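Local coordinates for protein probable DNA endonuclease SmrA (Escherichia coli, PDB 3QD7) that has DNA endonuclease activity and binds DNA, as a stand-alone small MutS-related protein built on an alpha/beta/alpha Smr fold, at residues 3-8 with 63-68; 16-21 with 96-101; 36-41 with 109-114. One frame throughout, in Å; residues are numbered along the deposited sequence.

How the contacts relate
Three pieces of the N-terminal part of the chain lie, one after another, on elements of the alpha/beta/alpha Smr fold, a worked example of how a leading stretch can wrap a compact core. The construct is the part holding the Smr domain; endonuclease activity belongs to the whole protein. Contact 1 sets residues 3-8 on helix 57-73, contact 2 sets 16-21 on helix 92-105, and contact 3 sets the short helix 37-40 on strand 110-115, across the sheet from those two helices. Their centres lie about 18 to 21 Å apart. Contacts 2 and 3 touch: Ala-101 O and Tyr-113 OH, 2.7 Å apart, probably form a weak hydrogen bond joining helix 92-105 to the following strand.

Contact 1 of 3, residues 3-8 with 63-68; sequences TLQLDN and MVFSFI
Two first torsions bring Phe-65 and Asn-8 face to face: each side chain has CG opposite its own backbone N (chi1 179° for Phe-65, -164° for Asn-8). The phenyl ring thereby leaves helix 57-73, an outer helix of the alpha/beta/alpha Smr fold, and enters the curl of residues 3-8, where a single 3-10 turn spans 5-7. Asn-8 covers one face of the ring. Its CA stands 3.6 Å from the ring centroid of Phe-65, close to the normal, which makes a CH-pi contact, while its amide continues over the ring toward the helix, the two planes only 20° apart. Asn-8 CG lies 3.5 Å from Phe-65 CG, so the stack is offset toward the root of the ring, and Asn-8 ND2 reaches Phe-65 CB at 3.2 Å.

The amide is held in this pose by its polar atoms. Asn-8 ND2 donates an almost straight bond of 2.7 Å to Gln-5 OE1, which receives it in the carbonyl plane and lies in the plane of the donor amide. ND2 is also bonded to Arg-61 O, and Asn-8 OD1 to Leu-10 N; with bonds at both ends the group has little freedom to turn. Gln-5 bends at chi2 to bring its amide past the ring, to which it is steeply inclined. Backbone oxygens meet the far end of the phenyl group: Asp-7 O is 3.4 Å from Phe-65 CZ, and Leu-4 O is 3.7 Å from Phe-65 CE1. Phe-9 adds an edge-to-face ring contact. Elsewhere on the helix, Val-64 and Phe-67 pack on Leu-50 of strand 49-51. A hydroxyl pair, less certain because Thr-3 is poorly ordered, completes the contact at the surface: Thr-3 OG1 and Ser-66 OG share a hydrogen bond of 3.1 Å.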
loop_
_atom_site.group_PDB
_atom_site.type_symbol
_atom_site.label_atom_id
_atom_site.label_comp_id
_atom_site.label_asym_id
_atom_site.label_seq_id
_atom_site.Cartn_x
_atom_site.Cartn_y
_atom_site.Cartn_z
ATOM N N THR A 3 -15.036 9.221 4.285
ATOM C CA THR A 3 -13.621 9.388 4.572
ATOM C C THR A 3 -13.499 10.356 5.765
ATOM O O THR A 3 -12.580 11.189 5.837
ATOM C CB THR A 3 -12.785 9.824 3.333
ATOM O OG1 THR A 3 -11.468 10.195 3.764
ATOM C CG2 THR A 3 -13.431 10.998 2.580
ATOM N N LEU A 4 -14.470 10.246 6.681
ATOM C CA LEU A 4 -14.325 10.799 8.019
ATOM C C LEU A 4 -13.343 9.935 8.776
ATOM O O LEU A 4 -13.390 8.706 8.728
ATOM C CB LEU A 4 -15.658 10.866 8.756
ATOM C CG LEU A 4 -16.644 11.981 8.363
ATOM C CD1 LEU A 4 -17.640 12.194 9.493
ATOM C CD2 LEU A 4 -15.949 13.310 7.986
ATOM N N GLN A 5 -12.449 10.604 9.482
ATOM C CA GLN A 5 -11.405 9.935 10.206
ATOM C C GLN A 5 -11.904 9.184 11.436
ATOM O O GLN A 5 -11.215 8.290 11.931
ATOM C CB GLN A 5 -10.266 10.916 10.503
ATOM C CG GLN A 5 -9.593 11.430 9.185
ATOM C CD GLN A 5 -8.885 10.315 8.400
ATOM O OE1 GLN A 5 -8.412 9.328 8.986
ATOM N NE2 GLN A 5 -8.792 10.481 7.074
ATOM N N LEU A 6 -13.111 9.488 11.912
ATOM C CA LEU A 6 -13.683 8.628 12.956
ATOM C C LEU A 6 -13.948 7.194 12.475
ATOM O O LEU A 6 -14.038 6.281 13.295
ATOM C CB LEU A 6 -14.885 9.256 13.673
ATOM C CG LEU A 6 -16.047 9.927 12.958
ATOM C CD1 LEU A 6 -17.086 8.937 12.511
ATOM C CD2 LEU A 6 -16.658 10.918 13.929
ATOM N N ASP A 7 -14.025 7.001 11.153
ATOM C CA ASP A 7 -14.183 5.664 10.519
ATOM C C ASP A 7 -12.867 4.946 10.173
ATOM O O ASP A 7 -12.888 3.805 9.698
ATOM C CB ASP A 7 -15.001 5.780 9.235
ATOM C CG ASP A 7 -16.403 6.287 9.484
ATOM O OD1 ASP A 7 -17.080 5.777 10.402
ATOM O OD2 ASP A 7 -16.824 7.193 8.754
ATOM N N ASN A 8 -11.743 5.622 10.404
ATOM C CA ASN A 8 -10.412 5.109 10.087
ATOM C C ASN A 8 -10.025 3.953 10.984
ATOM O O ASN A 8 -9.529 4.143 12.092
ATOM C CB ASN A 8 -9.348 6.227 10.148
ATOM C CG ASN A 8 -8.038 5.830 9.450
ATOM O OD1 ASN A 8 -7.662 4.657 9.447
ATOM N ND2 ASN A 8 -7.348 6.810 8.854
ATOM N N MET A 63 -3.931 9.530 5.060
ATOM C CA MET A 63 -3.835 9.551 3.592
ATOM C C MET A 63 -4.139 8.185 2.951
ATOM O O MET A 63 -4.863 8.092 1.976
ATOM C CB MET A 63 -2.431 10.023 3.168
ATOM C CG MET A 63 -2.132 11.477 3.531
ATOM S SD MET A 63 -0.374 11.874 3.395
ATOM C CE MET A 63 -0.253 12.175 1.635
ATOM N N VAL A 64 -3.586 7.123 3.512
ATOM C CA VAL A 64 -3.801 5.775 2.965
ATOM C C VAL A 64 -5.294 5.415 3.046
ATOM O O VAL A 64 -5.890 4.923 2.090
ATOM C CB VAL A 64 -2.886 4.724 3.722
ATOM C CG1 VAL A 64 -3.277 3.275 3.405
ATOM C CG2 VAL A 64 -1.393 4.991 3.412
ATOM N N PHE A 65 -5.884 5.673 4.203
ATOM C CA PHE A 65 -7.285 5.392 4.412
ATOM C C PHE A 65 -8.124 6.169 3.418
ATOM O O PHE A 65 -8.935 5.594 2.692
ATOM C CB PHE A 65 -7.679 5.741 5.839
ATOM C CG PHE A 65 -9.117 5.504 6.141
ATOM C CD1 PHE A 65 -9.984 6.581 6.335
ATOM C CD2 PHE A 65 -9.609 4.208 6.256
ATOM C CE1 PHE A 65 -11.329 6.368 6.643
ATOM C CE2 PHE A 65 -10.961 3.987 6.569
ATOM C CZ PHE A 65 -11.814 5.072 6.749
ATOM N N SER A 66 -7.904 7.477 3.366
ATOM C CA SER A 66 -8.648 8.337 2.459
ATOM C C SER A 66 -8.408 7.976 0.977
ATOM O O SER A 66 -9.336 7.962 0.165
ATOM C CB SER A 66 -8.250 9.792 2.744
ATOM O OG SER A 66 -9.034 10.668 1.967
ATOM N N PHE A 67 -7.153 7.681 0.630
ATOM C CA PHE A 67 -6.786 7.342 -0.754
ATOM C C PHE A 67 -7.438 6.027 -1.184
ATOM O O PHE A 67 -8.009 5.924 -2.268
ATOM C CB PHE A 67 -5.255 7.251 -0.886
ATOM C CG PHE A 67 -4.780 6.769 -2.236
ATOM C CD1 PHE A 67 -4.814 7.620 -3.359
ATOM C CD2 PHE A 67 -4.270 5.465 -2.383
ATOM C CE1 PHE A 67 -4.346 7.176 -4.617
ATOM C CE2 PHE A 67 -3.798 5.023 -3.633
ATOM C CZ PHE A 67 -3.841 5.879 -4.753
ATOM N N ILE A 68 -7.353 5.010 -0.340
ATOM C CA ILE A 68 -7.973 3.738 -0.708
ATOM C C ILE A 68 -9.509 3.848 -0.832
ATOM O O ILE A 68 -10.104 3.329 -1.794
ATOM C CB ILE A 68 -7.567 2.597 0.262
ATOM C CG1 ILE A 68 -6.047 2.394 0.215
ATOM C CG2 ILE A 68 -8.337 1.272 -0.111
ATOM C CD1 ILE A 68 -5.534 1.842 -1.109
#

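Contact 2 of 3, residues 16-21 with 96-101; sequences DIIPLS and VRSYVA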
loop_
_atom_site.group_PDB
_atom_site.type_symbol
_atom_site.label_atom_id
_atom_site.label_comp_id
_atom_site.label_asym_id
_atom_site.label_seq_id
_atom_site.Cartn_x
_atom_site.Cartn_y
_atom_site.Cartn_z
ATOM N N ASP A 16 4.916 -4.603 13.511
ATOM C CA ASP A 16 5.789 -5.657 13.062
ATOM C C ASP A 16 6.687 -5.072 11.953
ATOM O O ASP A 16 6.282 -4.993 10.789
ATOM C CB ASP A 16 4.960 -6.877 12.583
ATOM C CG ASP A 16 3.496 -6.516 12.172
ATOM O OD1 ASP A 16 2.887 -5.556 12.729
ATOM O OD2 ASP A 16 2.929 -7.226 11.294
ATOM N N ILE A 17 7.894 -4.644 12.336
ATOM C CA ILE A 17 8.826 -3.976 11.423
ATOM C C ILE A 17 9.343 -4.969 10.408
ATOM O O ILE A 17 9.785 -6.060 10.776
ATOM C CB ILE A 17 9.978 -3.287 12.176
ATOM C CG1 ILE A 17 9.404 -2.147 13.021
ATOM C CG2 ILE A 17 11.029 -2.725 11.203
ATOM C CD1 ILE A 17 10.337 -1.642 14.117
ATOM N N ILE A 18 9.262 -4.599 9.130
ATOM C CA ILE A 18 9.735 -5.480 8.068
ATOM C C ILE A 18 11.207 -5.202 7.728
ATOM O O ILE A 18 11.586 -4.057 7.421
ATOM C CB ILE A 18 8.831 -5.434 6.806
ATOM C CG1 ILE A 18 7.379 -5.720 7.185
ATOM C CG2 ILE A 18 9.301 -6.458 5.726
ATOM C CD1 ILE A 18 6.432 -5.219 6.164
ATOM N N PRO A 19 12.049 -6.244 7.821
ATOM C CA PRO A 19 13.468 -6.075 7.497
ATOM C C PRO A 19 13.639 -5.584 6.071
ATOM O O PRO A 19 12.807 -5.893 5.224
ATOM C CB PRO A 19 14.030 -7.487 7.660
ATOM C CG PRO A 19 13.146 -8.089 8.728
ATOM C CD PRO A 19 11.772 -7.547 8.450
ATOM N N LEU A 20 14.701 -4.817 5.814
ATOM C CA LEU A 20 14.936 -4.267 4.473
ATOM C C LEU A 20 15.148 -5.378 3.443
ATOM O O LEU A 20 14.881 -5.202 2.250
ATOM C CB LEU A 20 16.141 -3.318 4.473
ATOM C CG LEU A 20 16.116 -2.032 5.307
ATOM C CD1 LEU A 20 17.449 -1.291 5.092
ATOM C CD2 LEU A 20 14.917 -1.130 4.990
ATOM N N SER A 21 15.618 -6.522 3.934
ATOM C CA SER A 21 15.861 -7.701 3.113
ATOM C C SER A 21 14.569 -8.415 2.715
ATOM O O SER A 21 14.602 -9.262 1.817
ATOM C CB SER A 21 16.793 -8.686 3.841
ATOM O OG SER A 21 16.103 -9.373 4.884
ATOM N N VAL A 96 7.226 3.574 7.788
ATOM C CA VAL A 96 6.107 3.830 6.896
ATOM C C VAL A 96 5.741 2.590 6.049
ATOM O O VAL A 96 4.568 2.222 5.988
ATOM C CB VAL A 96 6.336 5.058 5.982
ATOM C CG1 VAL A 96 5.164 5.232 4.966
ATOM C CG2 VAL A 96 6.458 6.323 6.823
ATOM N N ARG A 97 6.743 1.981 5.408
ATOM C CA ARG A 97 6.567 0.781 4.606
ATOM C C ARG A 97 5.903 -0.323 5.442
ATOM O O ARG A 97 5.013 -1.032 4.964
ATOM C CB ARG A 97 7.928 0.293 4.070
ATOM C CG ARG A 97 7.809 -0.814 2.989
ATOM C CD ARG A 97 9.161 -1.256 2.446
ATOM N NE ARG A 97 9.942 -1.983 3.447
ATOM C CZ ARG A 97 10.370 -3.235 3.322
ATOM N NH1 ARG A 97 10.118 -3.950 2.216
ATOM N NH2 ARG A 97 11.058 -3.774 4.323
ATOM N N SER A 98 6.353 -0.471 6.694
ATOM C CA SER A 98 5.837 -1.544 7.574
ATOM C C SER A 98 4.384 -1.313 7.973
ATOM O O SER A 98 3.595 -2.261 7.994
ATOM C CB SER A 98 6.711 -1.756 8.810
ATOM O OG SER A 98 7.964 -2.259 8.441
ATOM N N TYR A 99 4.033 -0.054 8.239
ATOM C CA TYR A 99 2.645 0.305 8.517
ATOM C C TYR A 99 1.784 0.096 7.298
ATOM O O TYR A 99 0.651 -0.402 7.422
ATOM C CB TYR A 99 2.531 1.751 9.002
ATOM C CG TYR A 99 2.638 1.884 10.506
ATOM C CD1 TYR A 99 1.752 1.192 11.357
ATOM C CD2 TYR A 99 3.621 2.692 11.090
ATOM C CE1 TYR A 99 1.839 1.315 12.739
ATOM C CE2 TYR A 99 3.725 2.816 12.491
ATOM C CZ TYR A 99 2.823 2.122 13.298
ATOM O OH TYR A 99 2.912 2.226 14.655
ATOM N N VAL A 100 2.303 0.473 6.117
ATOM C CA VAL A 100 1.513 0.317 4.880
ATOM C C VAL A 100 1.237 -1.182 4.645
ATOM O O VAL A 100 0.128 -1.577 4.273
ATOM C CB VAL A 100 2.200 0.979 3.635
ATOM C CG1 VAL A 100 1.516 0.528 2.332
ATOM C CG2 VAL A 100 2.216 2.540 3.736
ATOM N N ALA A 101 2.236 -2.021 4.905
ATOM C CA ALA A 101 2.051 -3.473 4.802
ATOM C C ALA A 101 0.871 -3.990 5.639
ATOM O O ALA A 101 0.098 -4.815 5.179
ATOM C CB ALA A 101 3.327 -4.204 5.193
HETATM O O HOH W 1 3.917 -4.486 9.483
#
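Ile-18 N gives Ser-98 OG a nearly straight hydrogen bond of 2.8 Å (N-H...O angle 172°). The hydroxyl stands beside its own backbone N (chi1 -67°), where it can also bond to Asn-94 O one turn earlier in the helix; one side-chain oxygen thus accepts the N-H of Ile-18 and donates its own hydrogen to the helix carbonyl. The second polar grip comes from Arg-97, whose chain bends at chi3 to bring an edge of its guanidinium to the carbonyls of Ile-18 and Pro-19. Its NH2 donates a bent hydrogen bond of 2.9 Å to Pro-19 O. That oxygen lies at the edge of the guanidinium, in its plane, yet the donor sits above the carbonyl plane and away from the lone pairs. The same NH2 makes a weak bond of 3.2 Å to Ile-18 O, and NH1 is bonded to Gln-22 O, so the arginine holds two neighbouring carbonyls of the segment and a third just beyond it.

A water joins the backbones at the other end, donating to Asp-16 O and to Ser-98 O, each 2.7 Å from the water oxygen. Nearby, Asp-16 OD1 forms a salt bridge with Arg-102.

Apolar packing surrounds these bonds. Ile-18 crosses Arg-97 at about a right angle, its CG2 3.5 Å from Arg-97 NH2, while the other branch runs down the helix until CD1 presses on Ala-101 CB at 3.4 Å, tighter than a usual carbon contact. Ile-17, by contrast, is directed away from 96-101 and rests on Lys-90, Asn-94 and Ile-95. The whole is a non-regular segment packed on one side of helix 92-105, held largely by backbone-to-side-chain hydrogen bonds, in the helical layer of the Smr alpha/beta/alpha fold.

Contact 3 of 3, residues 36-41 with 109-114; sequences LDKLRS and DVQAYC
Helix 37-40, little more than one turn, passes over strand 110-115 with CA separations of 7.4 Å between Leu-36 and Ala-112 and 7.3 Å between Leu-39 and Tyr-113. The strand carries a classic beta bulge: Gln-111 has helix-like phi/psi of -90°/-38°, and it and Ala-112 both pair with Ala-129, which turns two successive side chains to the helix. Ala-112 CB receives Leu-36 CD1 at 3.7 Å and Leu-39 CD1 at 4.0 Å. The latter methyl also reaches Cys-114 SG, 3.8 Å away, bridging alternate positions of the strand. Lys-38 crosses Gln-111 at about a right angle, its CE 3.4 Å from Gln-111 NE2. Lys-38 NZ lies close to the same NE2, but as both are donors this is no hydrogen bond; the ammonium bonds to Leu-130 O and Arg-77 O. With an alanine at Gln-111, the aliphatic part of Lys-38 would probably lose its neighbour, and Leu-31 and Val-35 a packing partner. Around this core, Leu-39 extends over Tyr-127 and Ala-129 of strand 125-130, Cys-114 touches Glu-25 of strand 25-27, and Tyr-113, pointing away from the short helix, packs on Leu-104 and Thr-105 of helix 92-105.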
loop_
_atom_site.group_PDB
_atom_site.type_symbol
_atom_site.label_atom_id
_atom_site.label_comp_id
_atom_site.label_asym_id
_atom_site.label_seq_id
_atom_site.Cartn_x
_atom_site.Cartn_y
_atom_site.Cartn_z
ATOM N N LEU A 36 -3.152 -11.649 -10.057
ATOM C CA LEU A 36 -1.780 -11.287 -9.779
ATOM C C LEU A 36 -1.048 -10.620 -10.952
ATOM O O LEU A 36 -0.138 -9.799 -10.749
ATOM C CB LEU A 36 -1.052 -12.511 -9.230
ATOM C CG LEU A 36 -1.585 -12.961 -7.848
ATOM C CD1 LEU A 36 -1.552 -11.802 -6.848
ATOM C CD2 LEU A 36 -3.003 -13.602 -7.872
ATOM N N ASP A 37 -1.451 -10.969 -12.172
ATOM C CA ASP A 37 -0.981 -10.288 -13.380
ATOM C C ASP A 37 -1.463 -8.850 -13.416
ATOM O O ASP A 37 -0.839 -7.986 -14.029
ATOM C CB ASP A 37 -1.444 -11.025 -14.640
ATOM C CG ASP A 37 -0.290 -11.677 -15.395
ATOM O OD1 ASP A 37 0.665 -12.169 -14.749
ATOM O OD2 ASP A 37 -0.333 -11.682 -16.644
ATOM N N LYS A 38 -2.592 -8.609 -12.756
ATOM C CA LYS A 38 -3.102 -7.261 -12.517
ATOM C C LYS A 38 -2.060 -6.392 -11.825
ATOM O O LYS A 38 -1.996 -5.186 -12.064
ATOM C CB LYS A 38 -4.385 -7.349 -11.670
ATOM C CG LYS A 38 -5.308 -6.164 -11.773
ATOM C CD LYS A 38 -6.655 -6.472 -11.144
ATOM C CE LYS A 38 -6.612 -6.317 -9.646
ATOM N NZ LYS A 38 -7.943 -6.006 -9.052
ATOM N N LEU A 39 -1.239 -7.005 -10.974
ATOM C CA LEU A 39 -0.203 -6.288 -10.240
ATOM C C LEU A 39 0.942 -5.899 -11.143
ATOM O O LEU A 39 1.460 -4.782 -11.038
ATOM C CB LEU A 39 0.352 -7.125 -9.085
ATOM C CG LEU A 39 -0.479 -7.382 -7.825
ATOM C CD1 LEU A 39 0.261 -8.285 -6.836
ATOM C CD2 LEU A 39 -0.833 -6.082 -7.168
ATOM N N ARG A 40 1.333 -6.829 -12.020
ATOM C CA ARG A 40 2.520 -6.699 -12.869
ATOM C C ARG A 40 2.254 -5.796 -14.073
ATOM O O ARG A 40 2.965 -4.808 -14.295
ATOM C CB ARG A 40 2.947 -8.092 -13.370
ATOM C CG ARG A 40 4.453 -8.305 -13.434
ATOM C CD ARG A 40 4.837 -9.377 -14.463
ATOM N NE ARG A 40 6.270 -9.293 -14.772
ATOM C CZ ARG A 40 6.794 -8.606 -15.788
ATOM N NH1 ARG A 40 6.013 -7.935 -16.638
ATOM N NH2 ARG A 40 8.113 -8.597 -15.961
ATOM N N SER A 41 1.209 -6.156 -14.820
ATOM C CA SER A 41 0.847 -5.572 -16.109
ATOM C C SER A 41 -0.306 -4.561 -15.974
ATOM O O SER A 41 -0.968 -4.209 -16.957
ATOM C CB SER A 41 0.486 -6.726 -17.073
ATOM O OG SER A 41 -0.362 -6.312 -18.143
ATOM N N ASP A 109 -11.290 -4.968 0.607
ATOM C CA ASP A 109 -11.207 -4.921 -0.871
ATOM C C ASP A 109 -9.772 -5.009 -1.462
ATOM O O ASP A 109 -9.591 -5.003 -2.695
ATOM C CB ASP A 109 -11.904 -3.677 -1.411
ATOM C CG ASP A 109 -13.406 -3.670 -1.138
ATOM O OD1 ASP A 109 -14.126 -4.570 -1.617
ATOM O OD2 ASP A 109 -13.879 -2.753 -0.452
ATOM N N VAL A 110 -8.773 -5.104 -0.596
ATOM C CA VAL A 110 -7.399 -5.310 -1.026
ATOM C C VAL A 110 -7.187 -6.819 -1.256
ATOM O O VAL A 110 -7.323 -7.625 -0.335
ATOM C CB VAL A 110 -6.392 -4.737 0.019
ATOM C CG1 VAL A 110 -4.974 -5.339 -0.137
ATOM C CG2 VAL A 110 -6.338 -3.234 -0.076
ATOM N N GLN A 111 -6.865 -7.185 -2.490
ATOM C CA GLN A 111 -6.658 -8.606 -2.855
ATOM C C GLN A 111 -5.209 -9.053 -2.671
ATOM O O GLN A 111 -4.944 -10.191 -2.299
ATOM C CB GLN A 111 -7.070 -8.868 -4.308
ATOM C CG GLN A 111 -8.512 -8.504 -4.665
ATOM C CD GLN A 111 -8.706 -8.293 -6.161
ATOM O OE1 GLN A 111 -9.603 -8.886 -6.782
ATOM N NE2 GLN A 111 -7.866 -7.463 -6.749
ATOM N N ALA A 112 -4.272 -8.161 -2.988
ATOM C CA ALA A 112 -2.870 -8.488 -2.987
ATOM C C ALA A 112 -2.048 -7.211 -3.048
ATOM O O ALA A 112 -2.547 -6.164 -3.441
ATOM C CB ALA A 112 -2.539 -9.388 -4.221
ATOM N N TYR A 113 -0.776 -7.311 -2.689
ATOM C CA TYR A 113 0.195 -6.287 -2.999
ATOM C C TYR A 113 1.572 -6.925 -3.174
ATOM O O TYR A 113 1.790 -8.095 -2.793
ATOM C CB TYR A 113 0.211 -5.134 -1.968
ATOM C CG TYR A 113 0.497 -5.517 -0.521
ATOM C CD1 TYR A 113 1.763 -5.834 -0.104
ATOM C CD2 TYR A 113 -0.523 -5.508 0.436
ATOM C CE1 TYR A 113 2.023 -6.174 1.203
ATOM C CE2 TYR A 113 -0.258 -5.838 1.773
ATOM C CZ TYR A 113 1.011 -6.170 2.137
ATOM O OH TYR A 113 1.290 -6.500 3.431
ATOM N N CYS A 114 2.486 -6.157 -3.767
ATOM C CA CYS A 114 3.887 -6.582 -3.917
ATOM C C CYS A 114 4.785 -5.384 -4.237
ATOM O O CYS A 114 4.307 -4.337 -4.652
ATOM C CB CYS A 114 4.028 -7.647 -4.994
ATOM S SG CYS A 114 3.789 -6.977 -6.652
#